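Response regulator ChrA (Corynebacterium diphtheriae, PDB 4YN8) probably binds DNA as the response regulator of a haem-sensing two-component system, with a CheY-like receiver domain joined to a LuxR-type helix-turn-helix. Local coordinates at residues T53-P58 and I79-D84; I11-V16 and E36-S41; D26-I31 and A109-V114; M98-K103 and R122-E127. The protein carries 1 engineered substitution. One frame throughout, in Å; residues are numbered along the deposited sequence. Where two conformers were deposited one is given.

Contact 1: residues T53-P58 and I79-D84. With MG (magnesium ion), chain F; SO4 (sulfate ion), chain B.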
loop_
_atom_site.group_PDB
_atom_site.type_symbol
_atom_site.label_atom_id
_atom_site.label_comp_id
_atom_site.label_asym_id
_atom_site.label_seq_id
_atom_site.Cartn_x
_atom_site.Cartn_y
_atom_site.Cartn_z
ATOM N N THR A 53 11.851 -10.074 -0.623
ATOM C CA THR A 53 12.050 -8.654 -0.313
ATOM C C THR A 53 10.918 -8.072 0.537
ATOM O O THR A 53 9.832 -8.545 0.450
ATOM C CB THR A 53 12.185 -7.791 -1.602
ATOM O OG1 THR A 53 12.572 -6.423 -1.248
ATOM C CG2 THR A 53 10.946 -7.718 -2.406
ATOM N N ASP A 54 11.349 -7.152 1.410
ATOM C CA ASP A 54 10.615 -6.100 2.121
ATOM C C ASP A 54 9.969 -5.090 1.178
ATOM O O ASP A 54 10.397 -4.964 0.023
ATOM C CB ASP A 54 11.821 -5.317 2.835
ATOM C CG ASP A 54 11.455 -4.593 4.008
ATOM O OD1 ASP A 54 11.106 -5.211 5.074
ATOM O OD2 ASP A 54 11.613 -3.364 3.946
ATOM N N ILE A 55 9.007 -4.277 1.665
ATOM C CA ILE A 55 8.513 -3.157 0.893
ATOM C C ILE A 55 9.289 -1.857 1.196
ATOM O O ILE A 55 9.887 -1.258 0.292
ATOM C CB ILE A 55 7.000 -2.903 1.135
ATOM C CG1 ILE A 55 6.190 -4.161 0.913
ATOM C CG2 ILE A 55 6.544 -1.701 0.345
ATOM C CD1 ILE A 55 4.733 -4.005 1.315
ATOM N N GLN A 56 9.319 -1.449 2.462
ATOM C CA GLN A 56 9.844 -0.146 2.909
ATOM C C GLN A 56 11.344 -0.079 2.951
ATOM O O GLN A 56 11.906 -0.522 3.900
ATOM C CB GLN A 56 9.389 0.082 4.361
ATOM C CG GLN A 56 7.906 0.024 4.541
ATOM C CD GLN A 56 7.494 0.507 5.913
ATOM O OE1 GLN A 56 7.184 -0.291 6.830
ATOM N NE2 GLN A 56 7.534 1.818 6.074
ATOM N N MET A 57 12.000 0.473 1.925
ATOM C CA MET A 57 13.465 0.606 1.951
ATOM C C MET A 57 13.829 1.901 1.237
ATOM O O MET A 57 13.231 2.231 0.215
ATOM C CB MET A 57 14.147 -0.529 1.168
ATOM C CG MET A 57 13.747 -1.880 1.672
ATOM S SD MET A 57 14.450 -3.328 0.869
ATOM C CE MET A 57 13.704 -3.187 -0.726
ATOM N N PRO A 58 14.867 2.587 1.727
ATOM C CA PRO A 58 15.280 3.830 1.093
ATOM C C PRO A 58 15.968 3.530 -0.236
ATOM O O PRO A 58 16.512 2.440 -0.458
ATOM C CB PRO A 58 16.279 4.389 2.130
ATOM C CG PRO A 58 17.056 3.179 2.522
ATOM C CD PRO A 58 15.952 2.077 2.608
ATOM N N ILE A 79 7.241 -11.015 -1.900
ATOM C CA ILE A 79 7.199 -9.836 -1.053
ATOM C C ILE A 79 6.695 -10.225 0.322
ATOM O O ILE A 79 5.660 -10.911 0.450
ATOM C CB ILE A 79 6.267 -8.752 -1.640
ATOM C CG1 ILE A 79 6.898 -8.174 -2.883
ATOM C CG2 ILE A 79 5.957 -7.666 -0.625
ATOM C CD1 ILE A 79 5.985 -7.183 -3.631
ATOM N N LEU A 80 7.456 -9.789 1.317
ATOM C CA LEU A 80 7.115 -9.969 2.743
ATOM C C LEU A 80 6.728 -8.661 3.362
ATOM O O LEU A 80 7.363 -7.619 3.150
ATOM C CB LEU A 80 8.242 -10.570 3.516
ATOM C CG LEU A 80 8.809 -11.909 3.040
ATOM C CD1 LEU A 80 9.947 -12.413 3.925
ATOM C CD2 LEU A 80 7.774 -12.981 2.876
ATOM N N THR A 81 5.671 -8.694 4.156
ATOM C CA THR A 81 5.297 -7.482 4.860
ATOM C C THR A 81 4.693 -7.835 6.204
ATOM O O THR A 81 4.792 -8.971 6.642
ATOM C CB THR A 81 4.416 -6.616 3.965
ATOM O OG1 THR A 81 4.341 -5.262 4.457
ATOM C CG2 THR A 81 3.040 -7.217 3.750
ATOM N N THR A 82 4.159 -6.825 6.894
ATOM C CA THR A 82 3.454 -7.041 8.167
ATOM C C THR A 82 1.987 -6.573 8.025
ATOM O O THR A 82 1.644 -5.704 7.232
ATOM C CB THR A 82 4.130 -6.313 9.349
ATOM O OG1 THR A 82 4.093 -4.901 9.181
ATOM C CG2 THR A 82 5.598 -6.700 9.455
ATOM N N TYR A 83 1.144 -7.159 8.817
ATOM C CA TYR A 83 -0.299 -6.901 8.670
ATOM C C TYR A 83 -0.655 -5.449 8.943
ATOM O O TYR A 83 -1.652 -4.949 8.410
ATOM C CB TYR A 83 -1.090 -7.863 9.552
ATOM C CG TYR A 83 -1.123 -7.497 11.013
ATOM C CD1 TYR A 83 -0.120 -7.919 11.884
ATOM C CD2 TYR A 83 -2.152 -6.693 11.520
ATOM C CE1 TYR A 83 -0.151 -7.578 13.220
ATOM C CE2 TYR A 83 -2.183 -6.361 12.875
ATOM C CZ TYR A 83 -1.169 -6.787 13.711
ATOM O OH TYR A 83 -1.210 -6.466 15.075
ATOM N N ASP A 84 0.165 -4.790 9.750
ATOM C CA ASP A 84 -0.043 -3.412 10.155
ATOM C C ASP A 84 0.980 -2.486 9.579
ATOM O O ASP A 84 1.277 -1.401 10.113
ATOM C CB ASP A 84 -0.066 -3.269 11.686
ATOM C CG ASP A 84 1.240 -3.714 12.360
ATOM O OD1 ASP A 84 2.137 -4.373 11.703
ATOM O OD2 ASP A 84 1.316 -3.423 13.574
HETATM MG MG MG F . 12.309 -3.983 6.581
HETATM S S SO4 B . 7.386 -3.794 5.243
HETATM O O1 SO4 B . 7.327 -4.649 6.442
HETATM O O2 SO4 B . 6.484 -2.655 5.425
HETATM O O3 SO4 B . 8.707 -3.220 4.884
HETATM O O4 SO4 B . 6.932 -4.587 4.013
HETATM O O HOH W 1 10.563 -3.031 6.747
HETATM O O HOH W 2 13.027 -3.069 4.720
HETATM O O HOH W 3 12.210 -5.371 8.097
#

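Contact 2: residues I11-V16 and E36-S41. With MG (magnesium ion), chain F.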
loop_
_atom_site.group_PDB
_atom_site.type_symbol
_atom_site.label_atom_id
_atom_site.label_comp_id
_atom_site.label_asym_id
_atom_site.label_seq_id
_atom_site.Cartn_x
_atom_site.Cartn_y
_atom_site.Cartn_z
ATOM N N ILE A 11 16.294 -9.350 0.936
ATOM C CA ILE A 11 16.452 -7.894 0.893
ATOM C C ILE A 11 15.554 -7.275 1.957
ATOM O O ILE A 11 14.345 -7.564 2.001
ATOM C CB ILE A 11 16.068 -7.373 -0.477
ATOM C CG1 ILE A 11 16.877 -8.123 -1.538
ATOM C CG2 ILE A 11 16.332 -5.864 -0.579
ATOM C CD1 ILE A 11 16.743 -7.556 -2.933
ATOM N N ASP A 12 16.153 -6.471 2.829
ATOM C CA ASP A 12 15.415 -5.780 3.892
ATOM C C ASP A 12 16.351 -4.721 4.430
ATOM O O ASP A 12 17.523 -5.014 4.687
ATOM C CB ASP A 12 15.057 -6.787 5.007
ATOM C CG ASP A 12 14.143 -6.219 6.075
ATOM O OD1 ASP A 12 14.166 -5.006 6.417
ATOM O OD2 ASP A 12 13.371 -7.064 6.585
ATOM N N ASP A 13 15.815 -3.534 4.663
ATOM C CA ASP A 13 16.641 -2.421 5.157
ATOM C C ASP A 13 16.948 -2.502 6.637
ATOM O O ASP A 13 17.776 -1.698 7.157
ATOM C CB ASP A 13 15.963 -1.100 4.883
ATOM C CG ASP A 13 16.878 0.095 5.159
ATOM O OD1 ASP A 13 18.047 0.067 4.715
ATOM O OD2 ASP A 13 16.394 1.038 5.809
ATOM N N HIS A 14 16.281 -3.410 7.323
ATOM C CA HIS A 14 16.396 -3.578 8.782
ATOM C C HIS A 14 17.119 -4.812 9.159
ATOM O O HIS A 14 16.543 -5.885 9.158
ATOM C CB HIS A 14 14.981 -3.501 9.393
ATOM C CG HIS A 14 14.259 -2.292 8.953
ATOM N ND1 HIS A 14 13.347 -2.284 7.898
ATOM C CD2 HIS A 14 14.447 -1.012 9.300
ATOM C CE1 HIS A 14 12.985 -1.034 7.673
ATOM N NE2 HIS A 14 13.658 -0.251 8.497
ATOM N N PRO A 15 18.443 -4.697 9.460
ATOM C CA PRO A 15 19.284 -5.933 9.627
ATOM C C PRO A 15 18.842 -6.826 10.783
ATOM O O PRO A 15 18.986 -8.042 10.722
ATOM C CB PRO A 15 20.683 -5.364 9.882
ATOM C CG PRO A 15 20.440 -3.990 10.339
ATOM C CD PRO A 15 19.268 -3.468 9.578
ATOM N N VAL A 16 18.224 -6.249 11.796
ATOM C CA VAL A 16 17.747 -7.071 12.925
ATOM C C VAL A 16 16.581 -7.974 12.491
ATOM O O VAL A 16 16.524 -9.162 12.859
ATOM C CB VAL A 16 17.313 -6.209 14.109
ATOM C CG1 VAL A 16 16.644 -7.053 15.153
ATOM C CG2 VAL A 16 18.492 -5.509 14.756
ATOM N N GLU A 36 22.430 -11.081 0.395
ATOM C CA GLU A 36 21.550 -10.163 1.136
ATOM C C GLU A 36 21.775 -8.752 0.674
ATOM O O GLU A 36 22.911 -8.382 0.291
ATOM C CB GLU A 36 21.890 -10.249 2.611
ATOM C CG GLU A 36 21.440 -11.535 3.262
ATOM C CD GLU A 36 21.850 -11.587 4.730
ATOM O OE1 GLU A 36 21.271 -10.835 5.579
ATOM O OE2 GLU A 36 22.742 -12.395 5.040
ATOM N N ALA A 37 20.761 -7.909 0.749
ATOM C CA ALA A 37 20.938 -6.520 0.451
ATOM C C ALA A 37 20.049 -5.702 1.362
ATOM O O ALA A 37 19.111 -6.264 1.941
ATOM C CB ALA A 37 20.602 -6.217 -1.002
ATOM N N SER A 38 20.331 -4.412 1.447
ATOM C CA SER A 38 19.527 -3.510 2.291
ATOM C C SER A 38 18.552 -2.603 1.484
ATOM O O SER A 38 17.738 -1.845 2.061
ATOM C CB SER A 38 20.454 -2.768 3.215
ATOM O OG SER A 38 21.168 -1.898 2.444
ATOM N N ASP A 39 18.629 -2.679 0.150
ATOM C CA ASP A 39 17.637 -2.071 -0.732
ATOM C C ASP A 39 17.733 -2.714 -2.118
ATOM O O ASP A 39 18.519 -3.613 -2.309
ATOM C CB ASP A 39 17.820 -0.563 -0.819
ATOM C CG ASP A 39 19.149 -0.172 -1.371
ATOM O OD1 ASP A 39 19.430 -0.464 -2.564
ATOM O OD2 ASP A 39 19.850 0.522 -0.594
ATOM N N GLY A 40 16.922 -2.250 -3.059
ATOM C CA GLY A 40 16.845 -2.881 -4.351
ATOM C C GLY A 40 17.733 -2.302 -5.439
ATOM O O GLY A 40 17.510 -2.578 -6.602
ATOM N N SER A 41 18.670 -1.458 -5.083
ATOM C CA SER A 41 19.530 -0.770 -6.057
ATOM C C SER A 41 20.677 -1.640 -6.551
ATOM O O SER A 41 21.308 -2.376 -5.762
ATOM C CB SER A 41 20.107 0.499 -5.423
ATOM O OG SER A 41 19.080 1.384 -5.024
HETATM MG MG MG F . 12.309 -3.983 6.581
HETATM O O HOH W 1 10.563 -3.031 6.747
HETATM O O HOH W 2 13.027 -3.069 4.720
HETATM O O HOH W 3 12.210 -5.371 8.097
#

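Contact 3: residues D26-I31 and A109-V114. With MG (magnesium ion), chain I.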
loop_
_atom_site.group_PDB
_atom_site.type_symbol
_atom_site.label_atom_id
_atom_site.label_comp_id
_atom_site.label_asym_id
_atom_site.label_seq_id
_atom_site.Cartn_x
_atom_site.Cartn_y
_atom_site.Cartn_z
ATOM N N ASP A 26 17.396 -20.307 6.053
ATOM C CA ASP A 26 18.572 -21.205 5.996
ATOM C C ASP A 26 18.300 -22.486 6.775
ATOM O O ASP A 26 18.880 -23.544 6.448
ATOM C CB ASP A 26 19.817 -20.495 6.530
ATOM C CG ASP A 26 20.588 -19.747 5.457
ATOM O OD1 ASP A 26 20.596 -20.127 4.239
ATOM O OD2 ASP A 26 21.271 -18.787 5.861
ATOM N N SER A 27 17.360 -22.436 7.722
ATOM C CA SER A 27 17.051 -23.626 8.510
ATOM C C SER A 27 16.417 -24.755 7.694
ATOM O O SER A 27 16.429 -25.904 8.169
ATOM C CB SER A 27 16.184 -23.308 9.724
ATOM O OG SER A 27 14.848 -23.114 9.352
ATOM N N PHE A 28 15.815 -24.463 6.534
ATOM C CA PHE A 28 15.309 -25.483 5.641
ATOM C C PHE A 28 16.372 -26.107 4.766
ATOM O O PHE A 28 17.156 -25.420 4.148
ATOM C CB PHE A 28 14.147 -24.971 4.794
ATOM C CG PHE A 28 12.954 -24.603 5.628
ATOM C CD1 PHE A 28 12.050 -25.577 6.043
ATOM C CD2 PHE A 28 12.761 -23.291 6.040
ATOM C CE1 PHE A 28 10.977 -25.244 6.871
ATOM C CE2 PHE A 28 11.681 -22.952 6.852
ATOM C CZ PHE A 28 10.794 -23.936 7.256
ATOM N N ASP A 29 16.367 -27.431 4.676
ATOM C CA ASP A 29 17.378 -28.168 3.899
ATOM C C ASP A 29 17.400 -27.842 2.413
ATOM O O ASP A 29 18.380 -28.136 1.712
ATOM C CB ASP A 29 17.164 -29.683 4.055
ATOM C CG ASP A 29 17.404 -30.166 5.475
ATOM O OD1 ASP A 29 18.248 -29.572 6.175
ATOM O OD2 ASP A 29 16.750 -31.151 5.894
ATOM N N ASP A 30 16.317 -27.246 1.896
ATOM C CA ASP A 30 16.155 -26.978 0.484
ATOM C C ASP A 30 16.184 -25.504 0.092
ATOM O O ASP A 30 15.851 -25.182 -1.044
ATOM C CB ASP A 30 14.893 -27.633 -0.086
ATOM C CG ASP A 30 13.624 -27.226 0.624
ATOM O OD1 ASP A 30 13.705 -26.670 1.759
ATOM O OD2 ASP A 30 12.531 -27.496 0.056
ATOM N N ILE A 31 16.571 -24.674 1.047
ATOM C CA ILE A 31 16.732 -23.252 0.857
ATOM C C ILE A 31 18.055 -22.768 1.392
ATOM O O ILE A 31 18.430 -23.026 2.557
ATOM C CB ILE A 31 15.566 -22.465 1.515
ATOM C CG1 ILE A 31 14.223 -22.909 0.935
ATOM C CG2 ILE A 31 15.805 -20.934 1.347
ATOM C CD1 ILE A 31 13.002 -22.343 1.642
ATOM N N ALA A 109 5.027 -22.087 6.137
ATOM C CA ALA A 109 4.388 -21.226 5.110
ATOM C C ALA A 109 5.410 -20.383 4.367
ATOM O O ALA A 109 5.283 -20.194 3.145
ATOM C CB ALA A 109 3.305 -20.342 5.712
ATOM N N LEU A 110 6.430 -19.919 5.056
ATOM C CA LEU A 110 7.516 -19.208 4.381
ATOM C C LEU A 110 8.262 -20.175 3.446
ATOM O O LEU A 110 8.519 -19.843 2.316
ATOM C CB LEU A 110 8.488 -18.584 5.369
ATOM C CG LEU A 110 9.681 -17.892 4.740
ATOM C CD1 LEU A 110 9.234 -16.819 3.740
ATOM C CD2 LEU A 110 10.482 -17.258 5.849
ATOM N N HIS A 111 8.567 -21.388 3.923
ATOM C CA HIS A 111 9.183 -22.396 3.073
ATOM C C HIS A 111 8.350 -22.665 1.848
ATOM O O HIS A 111 8.835 -22.651 0.716
ATOM C CB HIS A 111 9.395 -23.709 3.872
ATOM C CG HIS A 111 9.705 -24.875 3.002
ATOM N ND1 HIS A 111 8.710 -25.625 2.390
ATOM C CD2 HIS A 111 10.881 -25.398 2.586
ATOM C CE1 HIS A 111 9.272 -26.538 1.615
ATOM N NE2 HIS A 111 10.583 -26.439 1.746
ATOM N N ASP A 112 7.052 -22.921 2.047
ATOM C CA ASP A 112 6.198 -23.230 0.949
ATOM C C ASP A 112 6.062 -22.077 -0.053
ATOM O O ASP A 112 5.944 -22.333 -1.280
ATOM C CB ASP A 112 4.815 -23.606 1.471
ATOM C CG ASP A 112 4.823 -24.971 2.198
ATOM O OD1 ASP A 112 5.894 -25.648 2.293
ATOM O OD2 ASP A 112 3.731 -25.356 2.740
ATOM N N ALA A 113 6.040 -20.849 0.469
ATOM C CA ALA A 113 6.021 -19.634 -0.396
ATOM C C ALA A 113 7.286 -19.490 -1.245
ATOM O O ALA A 113 7.220 -19.166 -2.436
ATOM C CB ALA A 113 5.784 -18.379 0.412
ATOM N N VAL A 114 8.432 -19.796 -0.659
ATOM C CA VAL A 114 9.667 -19.806 -1.452
ATOM C C VAL A 114 9.648 -20.860 -2.540
ATOM O O VAL A 114 9.986 -20.602 -3.725
ATOM C CB VAL A 114 10.904 -19.933 -0.564
ATOM C CG1 VAL A 114 12.151 -20.104 -1.404
ATOM C CG2 VAL A 114 11.028 -18.693 0.345
HETATM MG MG MG I . 19.398 -24.434 4.124
HETATM O O HOH W 4 20.067 -25.586 2.045
HETATM O O HOH W 5 20.390 -26.120 5.259
#

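Contact 4: residues M98-K103 and R122-E127. With SO4 (sulfate ion), chain B.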
loop_
_atom_site.group_PDB
_atom_site.type_symbol
_atom_site.label_atom_id
_atom_site.label_comp_id
_atom_site.label_asym_id
_atom_site.label_seq_id
_atom_site.Cartn_x
_atom_site.Cartn_y
_atom_site.Cartn_z
ATOM N N MET A 98 5.254 -12.459 -7.778
ATOM C CA MET A 98 4.840 -13.859 -7.809
ATOM C C MET A 98 4.158 -14.243 -6.505
ATOM O O MET A 98 3.066 -14.849 -6.541
ATOM C CB MET A 98 6.021 -14.764 -8.105
ATOM C CG MET A 98 5.744 -16.234 -8.250
ATOM S SD MET A 98 4.630 -16.640 -9.622
ATOM C CE MET A 98 5.459 -15.925 -10.999
ATOM N N GLY A 99 4.764 -13.869 -5.367
ATOM C CA GLY A 99 4.181 -14.212 -4.067
ATOM C C GLY A 99 4.161 -13.090 -3.070
ATOM O O GLY A 99 4.937 -12.128 -3.179
ATOM N N TYR A 100 3.279 -13.236 -2.084
ATOM C CA TYR A 100 3.120 -12.286 -0.991
ATOM C C TYR A 100 2.896 -13.141 0.264
ATOM O O TYR A 100 2.129 -14.117 0.225
ATOM C CB TYR A 100 1.864 -11.404 -1.168
ATOM C CG TYR A 100 1.938 -10.486 -2.351
ATOM C CD1 TYR A 100 1.611 -10.918 -3.627
ATOM C CD2 TYR A 100 2.417 -9.241 -2.189
ATOM C CE1 TYR A 100 1.796 -10.108 -4.714
ATOM C CE2 TYR A 100 2.526 -8.358 -3.265
ATOM C CZ TYR A 100 2.246 -8.822 -4.515
ATOM O OH TYR A 100 2.418 -7.970 -5.564
ATOM N N LEU A 101 3.514 -12.728 1.352
ATOM C CA LEU A 101 3.368 -13.416 2.647
ATOM C C LEU A 101 3.646 -12.452 3.756
ATOM O O LEU A 101 4.375 -11.474 3.570
ATOM C CB LEU A 101 4.345 -14.595 2.729
ATOM C CG LEU A 101 4.029 -15.632 3.810
ATOM C CD1 LEU A 101 2.818 -16.460 3.465
ATOM C CD2 LEU A 101 5.265 -16.536 4.035
ATOM N N LEU A 102 3.059 -12.675 4.932
ATOM C CA LEU A 102 3.455 -11.899 6.078
ATOM C C LEU A 102 4.710 -12.427 6.736
ATOM O O LEU A 102 4.944 -13.614 6.769
ATOM C CB LEU A 102 2.344 -11.810 7.126
ATOM C CG LEU A 102 1.042 -11.169 6.671
ATOM C CD1 LEU A 102 0.046 -11.148 7.833
ATOM C CD2 LEU A 102 1.275 -9.789 6.150
ATOM N N LYS A 103 5.495 -11.533 7.308
ATOM C CA LYS A 103 6.800 -11.923 7.908
ATOM C C LYS A 103 6.705 -12.819 9.114
ATOM O O LYS A 103 7.642 -13.572 9.365
ATOM C CB LYS A 103 7.620 -10.715 8.309
ATOM C CG LYS A 103 8.079 -9.871 7.154
ATOM C CD LYS A 103 8.879 -8.639 7.576
ATOM C CE LYS A 103 9.252 -7.834 6.353
ATOM N NZ LYS A 103 9.547 -6.480 6.767
ATOM N N ARG A 122 1.669 -18.702 -8.025
ATOM C CA ARG A 122 1.322 -17.524 -7.238
ATOM C C ARG A 122 1.084 -17.862 -5.786
ATOM O O ARG A 122 0.476 -18.906 -5.484
ATOM C CB ARG A 122 0.018 -16.881 -7.701
ATOM C CG ARG A 122 -0.055 -16.162 -8.973
ATOM C CD ARG A 122 1.048 -15.218 -9.293
ATOM N NE ARG A 122 1.122 -13.923 -8.635
ATOM C CZ ARG A 122 0.338 -12.872 -8.871
ATOM N NH1 ARG A 122 -0.800 -12.977 -9.590
ATOM N NH2 ARG A 122 0.622 -11.737 -8.269
ATOM N N THR A 123 1.514 -16.995 -4.859
ATOM C CA THR A 123 1.104 -17.070 -3.458
ATOM C C THR A 123 0.416 -15.796 -3.133
ATOM O O THR A 123 1.036 -14.802 -2.932
ATOM C CB THR A 123 2.280 -17.288 -2.487
ATOM O OG1 THR A 123 2.948 -18.492 -2.853
ATOM C CG2 THR A 123 1.831 -17.367 -1.008
ATOM N N LEU A 124 -0.915 -15.819 -3.129
ATOM C CA LEU A 124 -1.682 -14.640 -2.732
ATOM C C LEU A 124 -2.221 -14.893 -1.345
ATOM O O LEU A 124 -3.399 -15.275 -1.141
ATOM C CB LEU A 124 -2.781 -14.398 -3.746
ATOM C CG LEU A 124 -2.316 -14.295 -5.180
ATOM C CD1 LEU A 124 -3.508 -14.015 -6.109
ATOM C CD2 LEU A 124 -1.255 -13.213 -5.320
ATOM N N ALA A 125 -1.339 -14.774 -0.373
ATOM C CA ALA A 125 -1.643 -15.312 0.940
ATOM C C ALA A 125 -2.900 -14.632 1.505
ATOM O O ALA A 125 -3.022 -13.387 1.507
ATOM C CB ALA A 125 -0.476 -15.113 1.898
ATOM N N PRO A 126 -3.837 -15.433 2.037
ATOM C CA PRO A 126 -5.059 -14.830 2.594
ATOM C C PRO A 126 -4.799 -13.775 3.638
ATOM O O PRO A 126 -5.555 -12.805 3.725
ATOM C CB PRO A 126 -5.817 -16.082 3.198
ATOM C CG PRO A 126 -5.402 -17.163 2.275
ATOM C CD PRO A 126 -3.942 -16.904 1.953
ATOM N N GLU A 127 -3.735 -13.932 4.445
ATOM C CA GLU A 127 -3.435 -12.959 5.456
ATOM C C GLU A 127 -3.011 -11.619 4.864
ATOM O O GLU A 127 -3.245 -10.590 5.448
ATOM C CB GLU A 127 -2.355 -13.471 6.401
ATOM C CG GLU A 127 -2.775 -14.735 7.165
ATOM C CD GLU A 127 -2.696 -16.036 6.385
ATOM O OE1 GLU A 127 -2.285 -16.077 5.174
ATOM O OE2 GLU A 127 -3.083 -17.085 6.997
HETATM S S SO4 B . 7.386 -3.794 5.243
HETATM O O1 SO4 B . 7.327 -4.649 6.442
HETATM O O2 SO4 B . 6.484 -2.655 5.425
HETATM O O3 SO4 B . 8.707 -3.220 4.884
HETATM O O4 SO4 B . 6.932 -4.587 4.013
#

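Contact 1: residues T53-P58 and I79-D84
Ile-55 lays its CG1 against CG2 of Ile-79, 3.8 Å apart, the two side chains crossing at about a right angle. CG1 sits beside the residue's own backbone N (chi1 -53°) and the chain runs on extended, which carries Ile-55 CD1 to 3.4 Å from Thr-81 OG1. Just upstream the backbones pair in parallel, Thr-53 level with Ile-79, and Leu-80 N gives Thr-53 O a hydrogen bond (2.8 Å, 172°). Past this pair the segments part around a sulfate, probably from the crystallisation liquor. Its O4 accepts from Thr-81 OG1 at 2.7 Å and from Ile-55 N at 3.1 Å, so both segments grip one oxygen; its O3 takes Gln-56 N at 3.1 Å. Asp-54 OD1 binds the magnesium ion at 2.3 Å, alongside Asp-12 and His-14, and also accepts from Lys-103 NZ. In receiver domains the aspartate here is the usual phosphoacceptor, and a threonine or serine and a lysine placed as Thr-81 and Lys-103 are hold the phosphoryl group; the sulfate is therefore consistent with a phosphate-binding position. Helix 62-72 packs on the face bearing Thr-53 and Ile-79 through Leu-65 and Thr-66 and meets Ile-55 through Ile-63, while strands 6-11 and 99-102 flank the pair within the parallel sheet.

Contact 2: residues I11-V16 and E36-S41
Ile-11, the last residue of its strand, pairs in parallel with Ala-37: Ile-11 CG1 lies 4.2 Å from Ala-37 CB on the same face of the sheet. Its other branch leans along the loop that follows, CG2 reaching to 3.6 Å from Asp-39 O. Next in the chain, Asp-12 spends its backbone on the partner and its side chain on the metal. Asp-12 N donates to Ala-37 O (3.1 Å, 161°), the hydrogen bond that closes the strand pair. The carboxylate swings to the far side, with CG opposite the backbone N (chi1 -173°), and OD1 binds the magnesium ion at 2.1 Å. That same oxygen accepts His-14 N at 2.8 Å, from above the carboxylate plane, forming an Asx turn that, with the metal, helps to hold the carboxylate's rotation. Asp-13 lies alongside Ser-38, its CB 3.4 Å from Ser-38 O, a van der Waals contact. His-14 occupies the N-cap position of the following helix and adds a nitrogen ligand, ND1, 2.4 Å from the magnesium; Asp-54 and three waters complete the shell. Acidic residues holding a metal at the strand ends, beside the presumed phosphoacceptor, are characteristic of CheY-like receiver domains. Pro-15 and Val-16 begin helix 15-26, the crossover of the beta-alpha-beta unit ending in strand 31-37. From that helix Arg-18 bonds Asp-12 O and salt-bridges Glu-36, while strand 50-53 borders Ile-11 on its other side.

Contact 3: residues D26-I31 and A109-V114
A His-carboxylate hydrogen bond, His-111 to Asp-30, joins helix 107-119 to a magnesium-binding loop. His-111 NE2 donates to Asp-30 OD2 (2.8 Å, 156°) on the syn lone pair, close to the imidazole plane, and carboxylate and ring are nearly coplanar. At the other nitrogen, His-111 ND1 donates to Asp-112 OD1 at 2.8 Å; two acidic partners would probably favour a doubly protonated, positively charged ring. The stem of the histidine matters as well: CB stands 3.6 Å over the centre of the Phe-28 ring, a CH-pi contact, while the two aromatic planes are inclined at 43°. Deeper in, Ile-31 CD1 meets Val-114 CG1 tip to tip at 3.9 Å. The loop is shaped by a type I turn from Phe-28 to Ile-31, and its carbonyls fold round the magnesium ion: Ile-31 O at 2.3 Å, with Asp-26 O and Phe-28 O a little longer, and two waters. The contact thus ties the connection between helix 15-26 and strand 31-37 to helix 107-119, with Leu-25, Ile-6 and Val-8 enclosing its apolar side.

Contact 4: residues M98-K103 and R122-E127
Gly-99 and Thr-123 pair in parallel with CA atoms 4.2 Å apart, and Tyr-100 and Leu-124 follow; the end-to-end directions of the segments differ by 18°. Thr-123 bonds both ways: its N donates to Met-98 O at 3.1 Å, and its O accepts Tyr-100 N at 2.9 Å. Arg-122 folds back on itself, bent at chi2 and chi3 (-45° and -75°), to bring NE to 3.0 Å from the same Met-98 O. This donor comes from above the carbonyl plane. Leu-124 CD2 covers one face of the guanidinium and also touches Tyr-100 CD1 at 4.0 Å, the Leu-124 and Tyr-100 side chains lying alongside and pointing the same way. Further on, Ala-125 CB reaches 3.9 Å from Leu-101 CD1, and Leu-102 CD1 rests 3.6 Å from Glu-127 CB at the start of helix 126-136. Strand 123-124 is the sheet edge, reached through helix 107-119 as a beta-alpha-beta crossover. Tyr-100, three residues before Lys-103, fits the aromatic switch position of CheY-like receivers; here its OH is bonded to the backbone of Ala-92 and Ala-97. Lys-103 NZ donates to O1 of the sulfate. Met-98 O thus takes two donors, one from each face of its plane, and Arg-122 NH2 is bonded to Ala-97 O, so the guanidinium ties the start of strand 123-124 to the main chain leading into strand 99-102.

Overall arrangement
Contacts 1, 2 and 4 are parallel-strand pairings in one sheet, while contact 3 fastens a loop to a helix. Contact 1 is wholly buried at the sheet's centre; the others are partly buried, and contact 4 takes in the edge strand. Contacts 1 and 2 share a magnesium ion, bound by side chains, whereas the ion of contact 3 is held by main-chain carbonyls. Lys-103, at the end of strand 99-102, reaches Asp-54 and the sulfate of contact 1, linking contacts 1 and 4 at the strand ends. Contacts 3 and 4 meet where Leu-101 packs on Leu-110 and Ala-113. Charge thus gathers at the strand ends of contacts 1 and 2, with a separate histidine-acid pair in contact 3.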